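Local coordinates for putative short-chain oxidoreductase (Thermus thermophilus, PDB 2YUT), which binds NADP(+) and is probably an oxidoreductase of the short-chain dehydrogenase/reductase family, at residues Lys58-His72 against Val104-Phe118. Sequence-based numbering, arbitrary orientation.
Sequences KALLEEAGPLDLLVH and VLKHARFQKGARAVF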
loop_
_atom_site.group_PDB
_atom_site.type_symbol
_atom_site.label_atom_id
_atom_site.label_comp_id
_atom_site.label_asym_id
_atom_site.label_seq_id
_atom_site.Cartn_x
_atom_site.Cartn_y
_atom_site.Cartn_z
ATOM N N LYS A 58 -6.306 9.142 -17.918
ATOM C CA LYS A 58 -7.562 8.933 -18.632
ATOM C C LYS A 58 -7.475 9.305 -20.109
ATOM O O LYS A 58 -7.980 8.582 -20.969
ATOM C CB LYS A 58 -8.684 9.743 -17.982
ATOM C CG LYS A 58 -9.995 9.676 -18.746
ATOM C CD LYS A 58 -11.096 10.467 -18.059
ATOM C CE LYS A 58 -12.387 10.388 -18.862
ATOM N NZ LYS A 58 -13.516 11.081 -18.188
ATOM N N ALA A 59 -6.853 10.442 -20.404
ATOM C CA ALA A 59 -6.718 10.882 -21.787
ATOM C C ALA A 59 -5.797 9.939 -22.575
ATOM O O ALA A 59 -6.001 9.730 -23.767
ATOM C CB ALA A 59 -6.177 12.307 -21.835
ATOM N N LEU A 60 -4.784 9.385 -21.910
ATOM C CA LEU A 60 -3.857 8.462 -22.564
ATOM C C LEU A 60 -4.578 7.184 -22.977
ATOM O O LEU A 60 -4.481 6.753 -24.128
ATOM C CB LEU A 60 -2.696 8.096 -21.629
ATOM C CG LEU A 60 -1.839 6.891 -22.052
ATOM C CD1 LEU A 60 -1.127 7.204 -23.366
ATOM C CD2 LEU A 60 -0.826 6.548 -20.952
ATOM N N LEU A 61 -5.300 6.583 -22.031
ATOM C CA LEU A 61 -6.026 5.344 -22.293
ATOM C C LEU A 61 -7.175 5.481 -23.290
ATOM O O LEU A 61 -7.434 4.559 -24.065
ATOM C CB LEU A 61 -6.544 4.735 -20.982
ATOM C CG LEU A 61 -5.540 3.918 -20.153
ATOM C CD1 LEU A 61 -4.949 2.808 -21.020
ATOM C CD2 LEU A 61 -4.431 4.810 -19.631
ATOM N N GLU A 62 -7.870 6.615 -23.281
ATOM C CA GLU A 62 -8.963 6.803 -24.228
ATOM C C GLU A 62 -8.382 6.916 -25.635
ATOM O O GLU A 62 -8.976 6.445 -26.609
ATOM C CB GLU A 62 -9.779 8.054 -23.878
ATOM C CG GLU A 62 -10.365 8.000 -22.473
ATOM C CD GLU A 62 -11.430 9.049 -22.219
ATOM O OE1 GLU A 62 -11.183 10.242 -22.499
ATOM O OE2 GLU A 62 -12.516 8.675 -21.724
ATOM N N GLU A 63 -7.208 7.529 -25.733
ATOM C CA GLU A 63 -6.537 7.694 -27.013
ATOM C C GLU A 63 -5.964 6.365 -27.528
ATOM O O GLU A 63 -6.041 6.074 -28.719
ATOM C CB GLU A 63 -5.411 8.718 -26.878
ATOM C CG GLU A 63 -4.636 8.961 -28.159
ATOM C CD GLU A 63 -5.542 9.250 -29.345
ATOM O OE1 GLU A 63 -6.455 10.094 -29.209
ATOM O OE2 GLU A 63 -5.336 8.634 -30.417
ATOM N N ALA A 64 -5.398 5.566 -26.626
ATOM C CA ALA A 64 -4.810 4.279 -26.993
ATOM C C ALA A 64 -5.824 3.299 -27.590
ATOM O O ALA A 64 -5.500 2.544 -28.507
ATOM C CB ALA A 64 -4.133 3.651 -25.776
ATOM N N GLY A 65 -7.046 3.306 -27.065
ATOM C CA GLY A 65 -8.066 2.404 -27.568
ATOM C C GLY A 65 -7.915 1.006 -26.991
ATOM O O GLY A 65 -7.069 0.791 -26.122
ATOM N N PRO A 66 -8.719 0.030 -27.454
ATOM C CA PRO A 66 -8.676 -1.358 -26.975
ATOM C C PRO A 66 -7.279 -1.985 -27.067
ATOM O O PRO A 66 -6.694 -2.091 -28.151
ATOM C CB PRO A 66 -9.698 -2.062 -27.867
ATOM C CG PRO A 66 -10.680 -0.961 -28.185
ATOM C CD PRO A 66 -9.756 0.192 -28.488
ATOM N N LEU A 67 -6.757 -2.395 -25.918
ATOM C CA LEU A 67 -5.430 -2.991 -25.828
ATOM C C LEU A 67 -5.474 -4.511 -25.701
ATOM O O LEU A 67 -6.417 -5.074 -25.137
ATOM C CB LEU A 67 -4.689 -2.432 -24.606
ATOM C CG LEU A 67 -4.540 -0.911 -24.440
ATOM C CD1 LEU A 67 -3.971 -0.612 -23.056
ATOM C CD2 LEU A 67 -3.632 -0.342 -25.525
ATOM N N ASP A 68 -4.444 -5.166 -26.235
ATOM C CA ASP A 68 -4.300 -6.615 -26.140
ATOM C C ASP A 68 -3.286 -6.867 -25.026
ATOM O O ASP A 68 -3.311 -7.908 -24.362
ATOM C CB ASP A 68 -3.754 -7.205 -27.447
ATOM C CG ASP A 68 -4.715 -7.047 -28.604
ATOM O OD1 ASP A 68 -5.813 -7.639 -28.545
ATOM O OD2 ASP A 68 -4.377 -6.328 -29.570
ATOM N N LEU A 69 -2.390 -5.900 -24.828
ATOM C CA LEU A 69 -1.353 -6.014 -23.808
ATOM C C LEU A 69 -0.934 -4.675 -23.208
ATOM O O LEU A 69 -0.684 -3.705 -23.924
ATOM C CB LEU A 69 -0.111 -6.705 -24.390
ATOM C CG LEU A 69 1.101 -6.846 -23.452
ATOM C CD1 LEU A 69 0.746 -7.773 -22.296
ATOM C CD2 LEU A 69 2.307 -7.395 -24.216
ATOM N N LEU A 70 -0.860 -4.642 -21.883
ATOM C CA LEU A 70 -0.437 -3.455 -21.149
ATOM C C LEU A 70 0.718 -3.857 -20.241
ATOM O O LEU A 70 0.634 -4.851 -19.518
ATOM C CB LEU A 70 -1.588 -2.907 -20.293
ATOM C CG LEU A 70 -1.221 -1.894 -19.197
ATOM C CD1 LEU A 70 -0.796 -0.565 -19.822
ATOM C CD2 LEU A 70 -2.423 -1.683 -18.281
ATOM N N VAL A 71 1.811 -3.103 -20.305
ATOM C CA VAL A 71 2.961 -3.363 -19.455
ATOM C C VAL A 71 3.233 -2.053 -18.722
ATOM O O VAL A 71 3.720 -1.088 -19.316
ATOM C CB VAL A 71 4.213 -3.771 -20.268
ATOM C CG1 VAL A 71 5.356 -4.087 -19.320
ATOM C CG2 VAL A 71 3.905 -4.989 -21.139
ATOM N N HIS A 72 2.903 -2.028 -17.434
ATOM C CA HIS A 72 3.072 -0.840 -16.596
ATOM C C HIS A 72 4.435 -0.881 -15.890
ATOM O O HIS A 72 4.532 -1.228 -14.710
ATOM C CB HIS A 72 1.928 -0.792 -15.574
ATOM C CG HIS A 72 1.761 0.531 -14.889
ATOM N ND1 HIS A 72 1.323 1.662 -15.546
ATOM C CD2 HIS A 72 1.933 0.890 -13.594
ATOM C CE1 HIS A 72 1.231 2.660 -14.684
ATOM N NE2 HIS A 72 1.593 2.217 -13.492
ATOM N N VAL A 104 -4.434 4.022 -14.469
ATOM C CA VAL A 104 -4.307 3.354 -15.759
ATOM C C VAL A 104 -5.313 2.204 -15.880
ATOM O O VAL A 104 -6.026 2.097 -16.873
ATOM C CB VAL A 104 -2.873 2.794 -15.962
ATOM C CG1 VAL A 104 -2.856 1.786 -17.107
ATOM C CG2 VAL A 104 -1.912 3.941 -16.263
ATOM N N LEU A 105 -5.373 1.362 -14.852
ATOM C CA LEU A 105 -6.270 0.215 -14.850
ATOM C C LEU A 105 -7.746 0.603 -14.897
ATOM O O LEU A 105 -8.568 -0.113 -15.466
ATOM C CB LEU A 105 -6.000 -0.652 -13.615
ATOM C CG LEU A 105 -6.765 -1.973 -13.529
ATOM C CD1 LEU A 105 -6.489 -2.809 -14.779
ATOM C CD2 LEU A 105 -6.350 -2.727 -12.274
ATOM N N LYS A 106 -8.082 1.738 -14.301
ATOM C CA LYS A 106 -9.463 2.187 -14.285
ATOM C C LYS A 106 -9.964 2.674 -15.641
ATOM O O LYS A 106 -11.095 2.392 -16.024
ATOM C CB LYS A 106 -9.641 3.317 -13.266
ATOM C CG LYS A 106 -11.035 3.948 -13.282
ATOM C CD LYS A 106 -11.142 5.104 -12.288
ATOM C CE LYS A 106 -12.539 5.713 -12.289
ATOM N NZ LYS A 106 -12.620 6.921 -11.422
ATOM N N HIS A 107 -9.120 3.407 -16.361
ATOM C CA HIS A 107 -9.510 3.966 -17.651
ATOM C C HIS A 107 -9.099 3.186 -18.897
ATOM O O HIS A 107 -9.488 3.537 -20.008
ATOM C CB HIS A 107 -8.975 5.392 -17.743
ATOM C CG HIS A 107 -9.479 6.283 -16.654
ATOM N ND1 HIS A 107 -10.759 6.792 -16.644
ATOM C CD2 HIS A 107 -8.891 6.720 -15.515
ATOM C CE1 HIS A 107 -10.939 7.505 -15.546
ATOM N NE2 HIS A 107 -9.821 7.476 -14.844
ATOM N N ALA A 108 -8.324 2.126 -18.722
ATOM C CA ALA A 108 -7.876 1.344 -19.868
ATOM C C ALA A 108 -8.998 0.642 -20.635
ATOM O O ALA A 108 -9.969 0.153 -20.054
ATOM C CB ALA A 108 -6.841 0.317 -19.418
ATOM N N ARG A 109 -8.864 0.614 -21.952
ATOM C CA ARG A 109 -9.823 -0.088 -22.799
ATOM C C ARG A 109 -9.120 -1.402 -23.124
ATOM O O ARG A 109 -7.963 -1.393 -23.542
ATOM C CB ARG A 109 -10.077 0.681 -24.094
ATOM C CG ARG A 109 -11.157 1.743 -24.016
ATOM C CD ARG A 109 -10.825 2.843 -23.033
ATOM N NE ARG A 109 -11.695 3.997 -23.240
ATOM C CZ ARG A 109 -11.879 4.968 -22.354
ATOM N NH1 ARG A 109 -11.254 4.931 -21.184
ATOM N NH2 ARG A 109 -12.689 5.977 -22.639
ATOM N N PHE A 110 -9.804 -2.524 -22.929
ATOM C CA PHE A 110 -9.210 -3.832 -23.189
ATOM C C PHE A 110 -9.998 -4.688 -24.167
ATOM O O PHE A 110 -11.223 -4.631 -24.208
ATOM C CB PHE A 110 -9.090 -4.638 -21.890
ATOM C CG PHE A 110 -8.055 -4.122 -20.932
ATOM C CD1 PHE A 110 -6.702 -4.187 -21.246
ATOM C CD2 PHE A 110 -8.435 -3.608 -19.693
ATOM C CE1 PHE A 110 -5.737 -3.752 -20.337
ATOM C CE2 PHE A 110 -7.479 -3.169 -18.774
ATOM C CZ PHE A 110 -6.127 -3.240 -19.096
ATOM N N GLN A 111 -9.275 -5.494 -24.939
ATOM C CA GLN A 111 -9.880 -6.437 -25.876
ATOM C C GLN A 111 -10.092 -7.678 -25.011
ATOM O O GLN A 111 -9.401 -7.849 -24.004
ATOM C CB GLN A 111 -8.896 -6.801 -26.998
ATOM C CG GLN A 111 -8.557 -5.673 -27.959
ATOM C CD GLN A 111 -9.631 -5.466 -29.003
ATOM O OE1 GLN A 111 -10.776 -5.893 -28.824
ATOM N NE2 GLN A 111 -9.277 -4.797 -30.096
ATOM N N LYS A 112 -11.038 -8.534 -25.376
ATOM C CA LYS A 112 -11.242 -9.762 -24.611
ATOM C C LYS A 112 -9.935 -10.540 -24.738
ATOM O O LYS A 112 -9.312 -10.537 -25.797
ATOM C CB LYS A 112 -12.392 -10.586 -25.201
ATOM C CG LYS A 112 -13.779 -9.989 -24.985
ATOM C CD LYS A 112 -14.182 -10.048 -23.517
ATOM C CE LYS A 112 -15.568 -9.460 -23.284
ATOM N NZ LYS A 112 -16.630 -10.222 -24.001
ATOM N N GLY A 113 -9.502 -11.187 -23.665
ATOM C CA GLY A 113 -8.264 -11.947 -23.732
ATOM C C GLY A 113 -7.006 -11.141 -23.450
ATOM O O GLY A 113 -5.910 -11.694 -23.378
ATOM N N ALA A 114 -7.150 -9.834 -23.276
ATOM C CA ALA A 114 -5.990 -8.992 -23.012
ATOM C C ALA A 114 -5.290 -9.341 -21.701
ATOM O O ALA A 114 -5.880 -9.934 -20.793
ATOM C CB ALA A 114 -6.406 -7.532 -22.996
ATOM N N ARG A 115 -4.015 -8.976 -21.627
ATOM C CA ARG A 115 -3.212 -9.192 -20.433
ATOM C C ARG A 115 -2.717 -7.828 -19.980
ATOM O O ARG A 115 -2.405 -6.965 -20.802
ATOM C CB ARG A 115 -2.027 -10.103 -20.748
ATOM C CG ARG A 115 -2.456 -11.493 -21.177
ATOM C CD ARG A 115 -1.389 -12.186 -21.992
ATOM N NE ARG A 115 -1.884 -13.448 -22.529
ATOM C CZ ARG A 115 -1.259 -14.162 -23.459
ATOM N NH1 ARG A 115 -0.107 -13.739 -23.963
ATOM N NH2 ARG A 115 -1.791 -15.299 -23.887
ATOM N N ALA A 116 -2.670 -7.627 -18.672
ATOM C CA ALA A 116 -2.206 -6.368 -18.107
ATOM C C ALA A 116 -1.157 -6.757 -17.078
ATOM O O ALA A 116 -1.458 -7.416 -16.079
ATOM C CB ALA A 116 -3.366 -5.613 -17.465
ATOM N N VAL A 117 0.078 -6.352 -17.347
ATOM C CA VAL A 117 1.220 -6.691 -16.515
ATOM C C VAL A 117 1.675 -5.567 -15.597
ATOM O O VAL A 117 1.846 -4.427 -16.028
ATOM C CB VAL A 117 2.415 -7.121 -17.409
ATOM C CG1 VAL A 117 3.567 -7.608 -16.558
ATOM C CG2 VAL A 117 1.964 -8.198 -18.395
ATOM N N PHE A 118 1.883 -5.909 -14.331
ATOM C CA PHE A 118 2.322 -4.950 -13.323
ATOM C C PHE A 118 3.499 -5.564 -12.587
ATOM O O PHE A 118 3.683 -6.782 -12.603
ATOM C CB PHE A 118 1.173 -4.650 -12.355
ATOM C CG PHE A 118 0.003 -3.972 -13.008
ATOM C CD1 PHE A 118 -0.063 -2.582 -13.078
ATOM C CD2 PHE A 118 -1.011 -4.724 -13.596
ATOM C CE1 PHE A 118 -1.120 -1.946 -13.725
ATOM C CE2 PHE A 118 -2.074 -4.104 -14.247
ATOM C CZ PHE A 118 -2.129 -2.713 -14.313
HETATM O O HOH W 1 -6.750 2.025 -23.599
HETATM O O HOH W 2 -6.454 -4.294 -30.054
HETATM O O HOH W 3 -6.483 -9.694 -26.747
#
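Leu-69 to His-72 and Ala-114 to Phe-118 run side by side as parallel strands, their axes 5° apart, with amides donating alternately from each strand: Arg-115 N to Asp-68 O, Leu-70 N to Arg-115 O, Val-117 N to Leu-70 O and His-72 N to Val-117 O. A separate parallel bridge pairs Leu-67 with Phe-110: Leu-67 N bonds to Arg-109 O, and Leu-67 O receives Gln-111 N, before the type II turn from Gln-111 to Ala-114 leads into the second strand. On the face carrying Leu-70, its CD2 lies 3.7 Å from Val-104 CG1 and also meets the edge of the Phe-110 ring and CZ of Phe-118. CG of Leu-70 stands anti to the backbone N (chi1 165°), which carries the methyls toward the helix that ends at His-107. These are neighbouring strands of the Rossmann fold, each preceded by a helix on this same face, and strand 2-6 continues the sheet beyond Leu-69. His-72, hydrogen-bonded to Thr-100, touches Val-104 CG2 through CE1 at 3.7 Å; the nearest atoms of its side chain and the bound NADP are about 6 Å apart. Where the helices meet, Lys-58 lays CB over the His-107 ring, 3.8 Å from its centroid, a CH-pi contact; Glu-54 holds NE2 of that ring. Arg-109 makes a salt bridge to Glu-62, NH2 donating to OE2 at 2.9 Å, the planes 89° apart, while NH1 donates in plane to a lone pair of His-107 O. An alanine here would remove both grips and is likely to leave the Glu-62 carboxylate without its charge partner. One water joins Arg-109 N to Leu-61 O and Gly-65 O.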